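Long-range contact in gingipain R (PDB 1CVR), which cleaves peptide bonds after arginine as a bacterial cysteine proteinase with a caspase-like fold: residues V371-N376 and A392-G397. Sequence-based numbering, arbitrary orientation.
Sequences VACDYN and AIVKDG
C373 and G397 meet through their backbones where strand 368-373 ends and the turn after strand 387-393 closes: C373 N donates to G397 O at 3.0 Å, nearly straight at 165° but from above the carbonyl plane. Two softer CA-H...O contacts flank this bond, one from A372 CA to G397 O and one from G397 CA to C373 O, so the glycine backbone lies close along the strand end. G397 itself adopts a positive-phi conformation readily open to glycine.

The same glycine is gripped by a side chain. The amide oxygen N376 OD1 accepts from G397 N at 2.8 Å, with the donor lying in the plane of the carboxamide; D396 N is also near but badly aimed. With CG anti to its carbonyl carbon (chi1 -63°), the N376 carboxamide is carried to the turn. V394 turns its CB toward residues 371-376 and splits its methyls: CG2 packs on C373 CB at 3.7 Å, while CG1 lies 3.6 Å from both Y375 O and N376 OD1. Neighbouring A399 and A378 add to the apolar surroundings of this valine, and V356 covers C373 from the adjacent strand.

In the C-terminal Ig-like domain, the C373-G397 bond extends the antiparallel pairing of 368-373 with 398-402 at its end, while 392-397 crosses over from the sheet holding 387-393, V394 packing against C373 on the way. Both backbone groups of G397 are thereby engaged, its N-H by a side-chain amide and its C=O by a strand N-H, which would hold the turn in place as the chain enters strand 398-402.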
ATOM      1  N   VAL A 371      -1.068 -15.472  24.271  1.00 28.20           N
ATOM      2  CA  VAL A 371      -0.604 -14.106  24.478  1.00 29.57           C
ATOM      3  C   VAL A 371      -1.772 -13.232  24.909  1.00 28.85           C
ATOM      4  O   VAL A 371      -2.873 -13.352  24.373  1.00 28.76           O
ATOM      5  CB  VAL A 371      -0.020 -13.519  23.169  1.00 30.67           C
ATOM      6  CG1 VAL A 371       0.464 -12.110  23.398  1.00 31.58           C
ATOM      7  CG2 VAL A 371       1.111 -14.393  22.675  1.00 31.26           C
ATOM      8  N   ALA A 372      -1.539 -12.367  25.891  1.00 28.80           N
ATOM      9  CA  ALA A 372      -2.583 -11.463  26.367  1.00 28.60           C
ATOM     10  C   ALA A 372      -2.315 -10.102  25.742  1.00 28.03           C
ATOM     11  O   ALA A 372      -1.178  -9.648  25.732  1.00 27.72           O
ATOM     12  CB  ALA A 372      -2.544 -11.358  27.891  1.00 26.79           C
ATOM     13  N   CYS A 373      -3.353  -9.461  25.210  1.00 28.74           N
ATOM     14  CA  CYS A 373      -3.186  -8.143  24.591  1.00 28.36           C
ATOM     15  C   CYS A 373      -4.422  -7.281  24.841  1.00 28.00           C
ATOM     16  O   CYS A 373      -5.547  -7.717  24.611  1.00 28.13           O
ATOM     17  CB  CYS A 373      -2.939  -8.285  23.080  1.00 28.11           C
ATOM     18  SG  CYS A 373      -2.533  -6.722  22.228  1.00 27.82           S
ATOM     19  N   ASP A 374      -4.214  -6.053  25.302  1.00 29.55           N
ATOM     20  CA  ASP A 374      -5.344  -5.172  25.591  1.00 31.17           C
ATOM     21  C   ASP A 374      -5.952  -4.498  24.366  1.00 31.86           C
ATOM     22  O   ASP A 374      -6.717  -3.544  24.502  1.00 33.28           O
ATOM     23  CB  ASP A 374      -4.936  -4.120  26.631  1.00 32.44           C
ATOM     24  CG  ASP A 374      -3.968  -3.083  26.082  1.00 34.48           C
ATOM     25  OD1 ASP A 374      -3.167  -3.414  25.182  1.00 32.33           O
ATOM     26  OD2 ASP A 374      -3.998  -1.935  26.580  1.00 35.83           O
ATOM     27  N   TYR A 375      -5.622  -4.994  23.174  1.00 30.72           N
ATOM     28  CA  TYR A 375      -6.174  -4.445  21.933  1.00 29.10           C
ATOM     29  C   TYR A 375      -6.714  -5.562  21.057  1.00 29.11           C
ATOM     30  O   TYR A 375      -5.939  -6.267  20.406  1.00 29.37           O
ATOM     31  CB  TYR A 375      -5.108  -3.693  21.124  1.00 30.32           C
ATOM     32  CG  TYR A 375      -5.664  -3.086  19.845  1.00 29.03           C
ATOM     33  CD1 TYR A 375      -6.643  -2.095  19.897  1.00 29.47           C
ATOM     34  CD2 TYR A 375      -5.238  -3.527  18.589  1.00 29.15           C
ATOM     35  CE1 TYR A 375      -7.192  -1.552  18.730  1.00 31.61           C
ATOM     36  CE2 TYR A 375      -5.779  -2.995  17.413  1.00 30.43           C
ATOM     37  CZ  TYR A 375      -6.757  -2.005  17.494  1.00 31.43           C
ATOM     38  OH  TYR A 375      -7.303  -1.465  16.349  1.00 31.88           O
ATOM     39  N   ASN A 376      -8.032  -5.725  21.015  1.00 27.96           N
ATOM     40  CA  ASN A 376      -8.610  -6.778  20.194  1.00 27.63           C
ATOM     41  C   ASN A 376      -8.459  -6.437  18.724  1.00 27.31           C
ATOM     42  O   ASN A 376      -8.711  -5.309  18.315  1.00 26.79           O
ATOM     43  CB  ASN A 376     -10.086  -6.989  20.545  1.00 28.96           C
ATOM     44  CG  ASN A 376     -10.277  -7.468  21.974  1.00 29.52           C
ATOM     45  OD1 ASN A 376      -9.551  -8.340  22.445  1.00 29.73           O
ATOM     46  ND2 ASN A 376     -11.268  -6.913  22.664  1.00 32.63           N
ATOM     47  N   ALA A 392      -2.051 -15.566  14.933  1.00 19.61           N
ATOM     48  CA  ALA A 392      -3.439 -15.534  15.371  1.00 20.97           C
ATOM     49  C   ALA A 392      -3.846 -14.099  15.648  1.00 20.73           C
ATOM     50  O   ALA A 392      -2.998 -13.222  15.833  1.00 18.59           O
ATOM     51  CB  ALA A 392      -3.625 -16.398  16.644  1.00 20.05           C
ATOM     52  N   ILE A 393      -5.154 -13.883  15.671  1.00 21.29           N
ATOM     53  CA  ILE A 393      -5.740 -12.577  15.906  1.00 22.58           C
ATOM     54  C   ILE A 393      -6.209 -12.513  17.354  1.00 24.94           C
ATOM     55  O   ILE A 393      -6.752 -13.492  17.879  1.00 25.64           O
ATOM     56  CB  ILE A 393      -6.932 -12.368  14.932  1.00 23.85           C
ATOM     57  CG1 ILE A 393      -6.390 -12.314  13.496  1.00 24.85           C
ATOM     58  CG2 ILE A 393      -7.738 -11.128  15.313  1.00 22.17           C
ATOM     59  CD1 ILE A 393      -7.445 -12.203  12.429  1.00 27.78           C
ATOM     60  N   VAL A 394      -5.979 -11.376  18.002  1.00 24.67           N
ATOM     61  CA  VAL A 394      -6.389 -11.199  19.387  1.00 26.93           C
ATOM     62  C   VAL A 394      -7.905 -11.048  19.472  1.00 29.99           C
ATOM     63  O   VAL A 394      -8.502 -10.237  18.759  1.00 29.91           O
ATOM     64  CB  VAL A 394      -5.727  -9.938  20.028  1.00 27.23           C
ATOM     65  CG1 VAL A 394      -6.328  -9.670  21.400  1.00 26.96           C
ATOM     66  CG2 VAL A 394      -4.221 -10.144  20.167  1.00 24.43           C
ATOM     67  N   LYS A 395      -8.520 -11.840  20.346  1.00 31.57           N
ATOM     68  CA  LYS A 395      -9.964 -11.802  20.557  1.00 32.19           C
ATOM     69  C   LYS A 395     -10.187 -11.938  22.050  1.00 32.75           C
ATOM     70  O   LYS A 395      -9.497 -12.715  22.702  1.00 31.16           O
ATOM     71  CB  LYS A 395     -10.638 -12.965  19.829  1.00 34.75           C
ATOM     72  CG  LYS A 395     -10.406 -12.951  18.326  1.00 37.98           C
ATOM     73  CD  LYS A 395     -11.019 -14.169  17.649  1.00 40.63           C
ATOM     74  CE  LYS A 395     -10.689 -14.201  16.157  1.00 42.20           C
ATOM     75  NZ  LYS A 395     -11.179 -12.978  15.462  1.00 42.53           N
ATOM     76  N   ASP A 396     -11.137 -11.182  22.594  1.00 32.51           N
ATOM     77  CA  ASP A 396     -11.418 -11.236  24.019  1.00 33.98           C
ATOM     78  C   ASP A 396     -10.172 -11.119  24.882  1.00 33.38           C
ATOM     79  O   ASP A 396     -10.046 -11.805  25.900  1.00 32.73           O
ATOM     80  CB  ASP A 396     -12.148 -12.526  24.382  1.00 37.66           C
ATOM     81  CG  ASP A 396     -13.567 -12.549  23.871  1.00 41.79           C
ATOM     82  OD1 ASP A 396     -14.319 -11.601  24.191  1.00 42.11           O
ATOM     83  OD2 ASP A 396     -13.931 -13.512  23.159  1.00 46.01           O
ATOM     84  N   GLY A 397      -9.246 -10.260  24.470  1.00 31.00           N
ATOM     85  CA  GLY A 397      -8.044 -10.059  25.251  1.00 29.53           C
ATOM     86  C   GLY A 397      -6.923 -11.054  25.051  1.00 29.21           C
ATOM     87  O   GLY A 397      -5.884 -10.951  25.707  1.00 28.04           O
TER